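Local atomic coordinates of capsular polysaccharide biosynthesis protein (Vibrio cholerae, PDB entry 1XPJ), a protein that is of unknown function but is probably a hydrolase of the haloacid dehalogenase (HAD) superfamily, perhaps acting in capsular polysaccharide biosynthesis. Residues L12-T17 with N22-L27; S18-V23 with T47-R52. One frame throughout, in Å; residues are numbered along the deposited sequence. Where two conformers were deposited one is given.

Overall arrangement
Three of the four segments lie in the long loop between strand 3-6 and helix 27-38; the fourth, 47-52, follows strand 42-47. In contact 1 the long loop folds back on itself, 12-17 against 22-27; in contact 2 the bend between those limbs, 18-23, reaches 47-52. Their centres lie about 10 Å apart, each about 12 Å from the centre of the chain, and they share Asn22 and Val23. Strands 3-6 and 42-47 are neighbours in the parallel sheet, and helix 66-75 touches side chains of both contacts. The loop after strand 3-6 holds a HAD-like sequence pattern, Asp7, Asp9 and Thr11, which suggests that both contacts border a HAD-type active site.

Contact 1: residues L12-T17 with N22-L27; sequences LTQANT and NVLPRL
Asn16 and Gln14 reach with their side-chain amides for the backbone of 22-27. Asn16 OD1 takes the N-H of Leu24 at 3.0 Å, in the plane of the Asn16 side-chain carbonyl and on a lone pair. CG of Asn16 sits between its own backbone N and carbonyl carbon (chi1 56°), which brings OD1 within bonding distance of Leu24 N; ND2 then lies beside Leu24 CG and, through a water, is linked to Asn22 O. Gln14 extends beyond CG and passes across Leu24, CD over its CB, its NE2 giving a more bent bond of 2.9 Å to Pro25 O from above the carbonyl plane. Val23 packs across on 12-17, CG1 against Thr13 CB at 3.8 Å and CG2 near Thr17 CG2 at 3.9 Å.

Behind these side chains the backbones join in a single beta bridge, Thr13 with Pro25. Gln14 N donates to Leu24 O at 2.9 Å, and Arg26 N to Leu12 O at 3.1 Å. Arg26 stands at the N-cap of helix 27-38; its CG and CD run past Thr13 O, and NH1 bonds to Gly10 O. Thr13 OG1 accepts from Ala15 N in an ST turn and also bonds to Gly10 N. Two main-chain and two amide bonds thus join the limbs, and further polar bonds tie the fold-back to Gly10, within the HAD-like pattern earlier in the same loop.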
ATOM      1  N   LEU A  12     -18.743  -1.342 -13.144  1.00 23.55           N
ATOM      2  CA  LEU A  12     -19.958  -0.881 -12.487  1.00 23.31           C
ATOM      3  C   LEU A  12     -20.542   0.360 -13.184  1.00 23.34           C
ATOM      4  O   LEU A  12     -21.691   0.721 -12.934  1.00 23.40           O
ATOM      5  CB  LEU A  12     -19.690  -0.613 -11.007  1.00 23.10           C
ATOM      6  CG  LEU A  12     -19.909  -1.746  -9.999  0.50 23.43           C
ATOM      7  CD1 LEU A  12     -19.897  -3.123 -10.638  0.50 23.84           C
ATOM      8  CD2 LEU A  12     -18.893  -1.679  -8.864  0.50 23.62           C
ATOM      9  N   THR A  13     -19.750   0.988 -14.066  1.00 22.96           N
ATOM     10  CA  THR A  13     -20.161   2.198 -14.786  1.00 22.76           C
ATOM     11  C   THR A  13     -20.101   2.013 -16.308  1.00 22.46           C
ATOM     12  O   THR A  13     -19.331   1.185 -16.813  1.00 22.29           O
ATOM     13  CB  THR A  13     -19.331   3.474 -14.357  1.00 22.99           C
ATOM     14  OG1 THR A  13     -18.128   3.568 -15.133  1.00 22.55           O
ATOM     15  CG2 THR A  13     -18.827   3.401 -12.903  1.00 23.02           C
ATOM     16  N   GLN A  14     -20.911   2.796 -17.021  1.00 21.48           N
ATOM     17  CA  GLN A  14     -20.932   2.781 -18.475  1.00 21.41           C
ATOM     18  C   GLN A  14     -19.848   3.675 -19.059  1.00 21.37           C
ATOM     19  O   GLN A  14     -19.719   3.792 -20.288  1.00 21.16           O
ATOM     20  CB  GLN A  14     -22.302   3.233 -18.987  1.00 21.42           C
ATOM     21  CG  GLN A  14     -23.431   2.284 -18.625  1.00 22.52           C
ATOM     22  CD  GLN A  14     -24.780   2.714 -19.160  1.00 22.96           C
ATOM     23  OE1 GLN A  14     -24.868   3.473 -20.123  1.00 23.75           O
ATOM     24  NE2 GLN A  14     -25.840   2.220 -18.537  1.00 23.45           N
ATOM     25  N   ALA A  15     -19.096   4.334 -18.176  1.00 21.33           N
ATOM     26  CA  ALA A  15     -18.011   5.229 -18.577  1.00 21.77           C
ATOM     27  C   ALA A  15     -18.404   6.226 -19.668  1.00 21.63           C
ATOM     28  O   ALA A  15     -17.630   6.480 -20.572  1.00 21.86           O
ATOM     29  CB  ALA A  15     -16.779   4.415 -19.018  1.00 21.81           C
ATOM     30  N   ASN A  16     -19.602   6.786 -19.574  1.00 21.80           N
ATOM     31  CA  ASN A  16     -20.116   7.699 -20.600  1.00 22.26           C
ATOM     32  C   ASN A  16     -19.645   9.146 -20.423  1.00 22.42           C
ATOM     33  O   ASN A  16     -19.777   9.960 -21.341  1.00 22.59           O
ATOM     34  CB  ASN A  16     -21.653   7.662 -20.627  1.00 21.90           C
ATOM     35  CG  ASN A  16     -22.265   7.969 -19.263  1.00 21.09           C
ATOM     36  OD1 ASN A  16     -21.967   7.297 -18.267  1.00 17.99           O
ATOM     37  ND2 ASN A  16     -23.107   8.997 -19.211  1.00 19.26           N
ATOM     38  N   THR A  17     -19.103   9.462 -19.250  1.00 22.77           N
ATOM     39  CA  THR A  17     -18.735  10.846 -18.934  1.00 23.32           C
ATOM     40  C   THR A  17     -17.528  10.945 -17.993  1.00 23.51           C
ATOM     41  O   THR A  17     -17.260  10.014 -17.209  1.00 23.30           O
ATOM     42  CB  THR A  17     -19.963  11.643 -18.374  1.00 23.47           C
ATOM     43  OG1 THR A  17     -19.617  13.027 -18.215  1.00 23.78           O
ATOM     44  CG2 THR A  17     -20.330  11.191 -16.956  1.00 22.31           C
ATOM     45  N   ASN A  22     -21.723  11.856 -11.854  1.00 20.62           N
ATOM     46  CA  ASN A  22     -22.906  11.668 -12.673  1.00 20.06           C
ATOM     47  C   ASN A  22     -22.811  10.572 -13.737  1.00 20.10           C
ATOM     48  O   ASN A  22     -23.614  10.492 -14.657  1.00 19.60           O
ATOM     49  CB  ASN A  22     -23.186  13.038 -13.310  1.00 19.47           C
ATOM     50  CG  ASN A  22     -23.753  13.965 -12.263  1.00 19.02           C
ATOM     51  OD1 ASN A  22     -24.845  13.744 -11.734  1.00 17.86           O
ATOM     52  ND2 ASN A  22     -22.988  15.023 -11.948  1.00 18.63           N
ATOM     53  N   VAL A  23     -21.799   9.714 -13.518  1.00 20.22           N
ATOM     54  CA  VAL A  23     -21.719   8.619 -14.522  1.00 20.54           C
ATOM     55  C   VAL A  23     -22.865   7.542 -14.393  1.00 20.74           C
ATOM     56  O   VAL A  23     -23.411   7.235 -13.344  1.00 20.58           O
ATOM     57  CB  VAL A  23     -20.272   8.087 -14.418  1.00 20.68           C
ATOM     58  CG1 VAL A  23     -20.128   7.067 -13.321  1.00 19.70           C
ATOM     59  CG2 VAL A  23     -19.797   7.494 -15.723  1.00 20.61           C
ATOM     60  N   LEU A  24     -23.329   7.007 -15.560  1.00 21.19           N
ATOM     61  CA  LEU A  24     -24.409   6.033 -15.542  1.00 21.62           C
ATOM     62  C   LEU A  24     -23.912   4.634 -15.104  1.00 21.62           C
ATOM     63  O   LEU A  24     -22.811   4.246 -15.399  1.00 21.78           O
ATOM     64  CB  LEU A  24     -24.988   5.898 -16.936  1.00 21.14           C
ATOM     65  CG  LEU A  24     -25.718   7.138 -17.466  1.00 23.02           C
ATOM     66  CD1 LEU A  24     -26.213   6.998 -18.912  1.00 22.25           C
ATOM     67  CD2 LEU A  24     -26.957   7.484 -16.634  1.00 24.12           C
ATOM     68  N   PRO A  25     -24.825   4.105 -14.272  1.00 21.88           N
ATOM     69  CA  PRO A  25     -24.707   2.710 -13.795  1.00 22.45           C
ATOM     70  C   PRO A  25     -24.955   1.627 -14.884  1.00 23.19           C
ATOM     71  O   PRO A  25     -25.841   1.753 -15.711  1.00 23.14           O
ATOM     72  CB  PRO A  25     -25.708   2.540 -12.664  1.00 22.65           C
ATOM     73  CG  PRO A  25     -26.787   3.598 -12.914  1.00 21.68           C
ATOM     74  CD  PRO A  25     -26.039   4.691 -13.716  1.00 21.85           C
ATOM     75  N   ARG A  26     -24.134   0.551 -14.810  1.00 23.45           N
ATOM     76  CA  ARG A  26     -24.390  -0.747 -15.422  1.00 23.36           C
ATOM     77  C   ARG A  26     -25.227  -1.600 -14.496  1.00 22.93           C
ATOM     78  O   ARG A  26     -24.725  -2.208 -13.571  1.00 23.00           O
ATOM     79  CB  ARG A  26     -23.064  -1.458 -15.730  1.00 23.72           C
ATOM     80  CG  ARG A  26     -22.292  -0.875 -16.860  0.50 24.32           C
ATOM     81  CD  ARG A  26     -21.188  -1.819 -17.348  0.50 25.33           C
ATOM     82  NE  ARG A  26     -21.761  -2.946 -18.090  0.50 26.29           N
ATOM     83  CZ  ARG A  26     -20.903  -3.768 -18.721  0.50 27.65           C
ATOM     84  NH1 ARG A  26     -19.601  -3.540 -18.666  0.50 27.82           N
ATOM     85  NH2 ARG A  26     -21.372  -4.837 -19.370  0.50 26.86           N
ATOM     86  N   LEU A  27     -26.532  -1.463 -14.721  1.00 22.38           N
ATOM     87  CA  LEU A  27     -27.562  -2.049 -13.852  1.00 22.33           C
ATOM     88  C   LEU A  27     -27.574  -3.580 -13.780  1.00 22.33           C
ATOM     89  O   LEU A  27     -27.791  -4.156 -12.710  1.00 22.30           O
ATOM     90  CB  LEU A  27     -28.956  -1.539 -14.238  1.00 21.94           C
ATOM     91  CG  LEU A  27     -29.269  -0.048 -14.057  1.00 22.53           C
ATOM     92  CD1 LEU A  27     -30.551   0.313 -14.835  1.00 21.77           C
ATOM     93  CD2 LEU A  27     -29.367   0.380 -12.577  1.00 19.46           C
TER
HETATM   94  O   HOH W   1     -24.530  10.499 -17.149  1.00 42.60           O

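Contact 2: residues S18-V23 with T47-R52; sequences SDYRNV and TARNMR. With TLA (L(+)-tartaric acid), chain F.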
ATOM      1  N   SER A  18     -16.804  12.070 -18.084  1.00 23.10           N
ATOM      2  CA  SER A  18     -15.631  12.303 -17.229  1.00 23.22           C
ATOM      3  C   SER A  18     -16.043  12.705 -15.811  1.00 22.75           C
ATOM      4  O   SER A  18     -15.282  12.522 -14.857  1.00 23.14           O
ATOM      5  CB  SER A  18     -14.659  13.335 -17.835  1.00 23.26           C
ATOM      6  OG  SER A  18     -15.254  14.134 -18.855  1.00 24.01           O
ATOM      7  N   ASP A  19     -17.249  13.254 -15.688  1.00 22.21           N
ATOM      8  CA  ASP A  19     -17.832  13.597 -14.389  1.00 21.42           C
ATOM      9  C   ASP A  19     -18.214  12.320 -13.626  1.00 20.96           C
ATOM     10  O   ASP A  19     -19.275  11.750 -13.869  1.00 20.39           O
ATOM     11  CB  ASP A  19     -19.059  14.509 -14.599  1.00 21.17           C
ATOM     12  CG  ASP A  19     -19.665  15.021 -13.290  1.00 20.64           C
ATOM     13  OD1 ASP A  19     -19.166  14.681 -12.187  1.00 19.34           O
ATOM     14  OD2 ASP A  19     -20.664  15.764 -13.275  1.00 16.80           O
ATOM     15  N   TYR A  20     -17.349  11.869 -12.712  1.00 20.91           N
ATOM     16  CA  TYR A  20     -17.627  10.637 -11.947  1.00 21.23           C
ATOM     17  C   TYR A  20     -18.889  10.677 -11.040  1.00 21.19           C
ATOM     18  O   TYR A  20     -19.531   9.652 -10.841  1.00 21.42           O
ATOM     19  CB  TYR A  20     -16.398  10.158 -11.156  1.00 21.31           C
ATOM     20  CG  TYR A  20     -15.199   9.784 -12.010  1.00 22.57           C
ATOM     21  CD1 TYR A  20     -15.307   8.844 -13.064  1.00 22.89           C
ATOM     22  CD2 TYR A  20     -13.958  10.358 -11.767  1.00 21.99           C
ATOM     23  CE1 TYR A  20     -14.217   8.503 -13.836  1.00 21.45           C
ATOM     24  CE2 TYR A  20     -12.857  10.020 -12.542  1.00 23.63           C
ATOM     25  CZ  TYR A  20     -12.991   9.092 -13.565  1.00 23.15           C
ATOM     26  OH  TYR A  20     -11.884   8.787 -14.317  1.00 24.06           O
ATOM     27  N   ARG A  21     -19.236  11.843 -10.498  1.00 21.42           N
ATOM     28  CA  ARG A  21     -20.477  12.099  -9.795  1.00 21.41           C
ATOM     29  C   ARG A  21     -21.700  11.599 -10.548  1.00 21.12           C
ATOM     30  O   ARG A  21     -22.609  11.052  -9.990  1.00 21.06           O
ATOM     31  CB  ARG A  21     -20.599  13.585  -9.495  1.00 21.45           C
ATOM     32  CG  ARG A  21     -20.880  13.799  -8.007  1.00 22.27           C
ATOM     33  CD  ARG A  21     -21.196  15.247  -7.663  1.00 23.28           C
ATOM     34  NE  ARG A  21     -20.002  15.921  -7.155  1.00 25.25           N
ATOM     35  CZ  ARG A  21     -19.533  15.516  -5.962  1.00 26.25           C
ATOM     36  NH1 ARG A  21     -20.126  14.518  -5.326  1.00 26.29           N
ATOM     37  NH2 ARG A  21     -18.566  16.215  -5.359  1.00 26.86           N
ATOM     38  N   ASN A  22     -21.723  11.856 -11.854  1.00 20.62           N
ATOM     39  CA  ASN A  22     -22.906  11.668 -12.673  1.00 20.06           C
ATOM     40  C   ASN A  22     -22.811  10.572 -13.737  1.00 20.10           C
ATOM     41  O   ASN A  22     -23.614  10.492 -14.657  1.00 19.60           O
ATOM     42  CB  ASN A  22     -23.186  13.038 -13.310  1.00 19.47           C
ATOM     43  CG  ASN A  22     -23.753  13.965 -12.263  1.00 19.02           C
ATOM     44  OD1 ASN A  22     -24.845  13.744 -11.734  1.00 17.86           O
ATOM     45  ND2 ASN A  22     -22.988  15.023 -11.948  1.00 18.63           N
ATOM     46  N   VAL A  23     -21.799   9.714 -13.518  1.00 20.22           N
ATOM     47  CA  VAL A  23     -21.719   8.619 -14.522  1.00 20.54           C
ATOM     48  C   VAL A  23     -22.865   7.542 -14.393  1.00 20.74           C
ATOM     49  O   VAL A  23     -23.411   7.235 -13.344  1.00 20.58           O
ATOM     50  CB  VAL A  23     -20.272   8.087 -14.418  1.00 20.68           C
ATOM     51  CG1 VAL A  23     -20.128   7.067 -13.321  1.00 19.70           C
ATOM     52  CG2 VAL A  23     -19.797   7.494 -15.723  1.00 20.61           C
ATOM     53  N   THR A  47     -10.048  -0.036  -7.396  1.00 22.75           N
ATOM     54  CA  THR A  47     -10.029   0.858  -8.554  1.00 22.44           C
ATOM     55  C   THR A  47      -8.734   1.634  -8.698  1.00 22.44           C
ATOM     56  O   THR A  47      -8.132   2.045  -7.699  1.00 23.09           O
ATOM     57  CB  THR A  47     -11.229   1.841  -8.506  1.00 22.62           C
ATOM     58  OG1 THR A  47     -11.085   2.846  -9.529  1.00 21.41           O
ATOM     59  CG2 THR A  47     -11.217   2.647  -7.200  1.00 23.27           C
ATOM     60  N   ALA A  48      -8.323   1.833  -9.953  1.00 22.44           N
ATOM     61  CA  ALA A  48      -7.198   2.702 -10.321  1.00 21.52           C
ATOM     62  C   ALA A  48      -7.601   4.173 -10.554  1.00 21.45           C
ATOM     63  O   ALA A  48      -6.769   4.985 -10.994  1.00 21.21           O
ATOM     64  CB  ALA A  48      -6.492   2.151 -11.546  1.00 20.55           C
ATOM     65  N   ARG A  49      -8.863   4.513 -10.279  1.00 21.21           N
ATOM     66  CA  ARG A  49      -9.386   5.862 -10.562  1.00 21.76           C
ATOM     67  C   ARG A  49      -8.516   6.963  -9.979  1.00 21.87           C
ATOM     68  O   ARG A  49      -8.159   6.910  -8.807  1.00 21.74           O
ATOM     69  CB  ARG A  49     -10.815   6.030 -10.029  1.00 21.97           C
ATOM     70  CG  ARG A  49     -11.416   7.390 -10.399  0.50 21.88           C
ATOM     71  CD  ARG A  49     -12.797   7.645  -9.826  0.50 23.49           C
ATOM     72  NE  ARG A  49     -13.840   6.842 -10.466  0.50 23.60           N
ATOM     73  CZ  ARG A  49     -15.118   6.852 -10.100  0.50 23.27           C
ATOM     74  NH1 ARG A  49     -15.520   7.619  -9.089  0.50 22.28           N
ATOM     75  NH2 ARG A  49     -15.995   6.089 -10.737  0.50 21.11           N
ATOM     76  N   ASN A  50      -8.192   7.951 -10.812  1.00 21.58           N
ATOM     77  CA  ASN A  50      -7.337   9.081 -10.453  1.00 22.17           C
ATOM     78  C   ASN A  50      -5.841   8.785 -10.193  1.00 22.58           C
ATOM     79  O   ASN A  50      -5.095   9.671  -9.744  1.00 22.62           O
ATOM     80  CB  ASN A  50      -7.950   9.931  -9.329  1.00 22.42           C
ATOM     81  CG  ASN A  50      -9.143  10.753  -9.795  1.00 23.61           C
ATOM     82  OD1 ASN A  50      -9.374  10.936 -10.995  1.00 26.29           O
ATOM     83  ND2 ASN A  50      -9.891  11.275  -8.845  1.00 24.80           N
ATOM     84  N   MET A  51      -5.409   7.558 -10.486  1.00 22.60           N
ATOM     85  CA  MET A  51      -3.999   7.215 -10.461  1.00 22.72           C
ATOM     86  C   MET A  51      -3.242   7.976 -11.555  1.00 23.22           C
ATOM     87  O   MET A  51      -2.128   8.422 -11.360  1.00 22.81           O
ATOM     88  CB  MET A  51      -3.706   5.724 -10.595  1.00 22.96           C
ATOM     89  CG  MET A  51      -4.099   4.925  -9.355  0.50 23.96           C
ATOM     90  SD  MET A  51      -2.620   4.395  -8.487  0.50 27.74           S
ATOM     91  CE  MET A  51      -2.625   5.629  -7.177  0.50 25.78           C
ATOM     92  N   ARG A  52      -3.877   8.146 -12.714  1.00 23.26           N
ATOM     93  CA  ARG A  52      -3.268   8.922 -13.795  1.00 24.05           C
ATOM     94  C   ARG A  52      -3.159  10.389 -13.365  1.00 23.69           C
ATOM     95  O   ARG A  52      -2.052  10.921 -13.261  1.00 23.71           O
ATOM     96  CB  ARG A  52      -4.052   8.782 -15.104  1.00 23.41           C
ATOM     97  CG  ARG A  52      -3.240   9.137 -16.323  1.00 27.08           C
ATOM     98  CD  ARG A  52      -3.766  10.312 -17.124  1.00 29.66           C
ATOM     99  NE  ARG A  52      -4.673   9.887 -18.187  1.00 31.64           N
ATOM    100  CZ  ARG A  52      -4.745  10.469 -19.387  1.00 33.77           C
ATOM    101  NH1 ARG A  52      -3.956  11.504 -19.688  1.00 33.26           N
ATOM    102  NH2 ARG A  52      -5.608  10.010 -20.291  1.00 33.87           N
TER
HETATM  103  O1  TLA F 303      -6.585  10.731 -15.453  1.00 59.22           O
HETATM  104  O11 TLA F 303      -7.024  10.174 -13.368  1.00 56.27           O
HETATM  105  C1  TLA F 303      -7.178  10.017 -14.670  1.00 56.55           C
HETATM  106  C2  TLA F 303      -8.096   8.973 -15.178  1.00 56.20           C
HETATM  107  O2  TLA F 303      -9.249   9.672 -15.622  1.00 59.24           O
HETATM  108  C3  TLA F 303      -8.389   8.066 -13.988  1.00 54.39           C
HETATM  109  O3  TLA F 303      -9.784   7.924 -13.732  1.00 52.03           O
HETATM  110  C4  TLA F 303      -7.669   6.750 -14.148  1.00 54.23           C
HETATM  111  O4  TLA F 303      -6.548   6.680 -13.654  1.00 52.46           O
HETATM  112  O41 TLA F 303      -8.231   5.692 -14.775  1.00 51.92           O
HETATM  113  O   HOH W   2     -18.617   7.370  -9.927  1.00 32.99           O
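The Tyr20 ring is covered on both faces, by the Arg49 side chain on one and by Ser18 O on the other, while Asn50 OD1 lies at its edge near the ring plane; Asn50 ND2 is hydrogen-bonded to Thr65 OG1. The guanidinium of Arg49 stacks flat on the ring, planes only 2° apart, with CZ 3.9 Å from the ring centroid in a cation-pi contact. Arg49 CD adds a CH-pi contact, 3.7 Å from the centroid of Tyr20. The arginine and tyrosine side chains run antiparallel, which carries Arg49 NH1 beyond the ring to Tyr20 CB at 3.4 Å. A bend at chi3 (-72°) in an otherwise extended arginine lays the group over the ring.

A water donates to Tyr20 O and accepts from Arg49 NH2, which also forms a salt bridge to Asp9. Thr47 OG1 accepts from Arg49 N in an ST turn at the start of this loop. A tartrate, probably from the crystallisation liquor, sits beside the stack: its O4 accepts from Arg52 N at 3.2 Å, whereas its O3 approaches Tyr20 OH implausibly closely, so that detail is doubtful. The stack holds the guanidinium flat and the Asp9 salt bridge fixes its rotation, joining the loop after strand 42-47 to the HAD-like pattern.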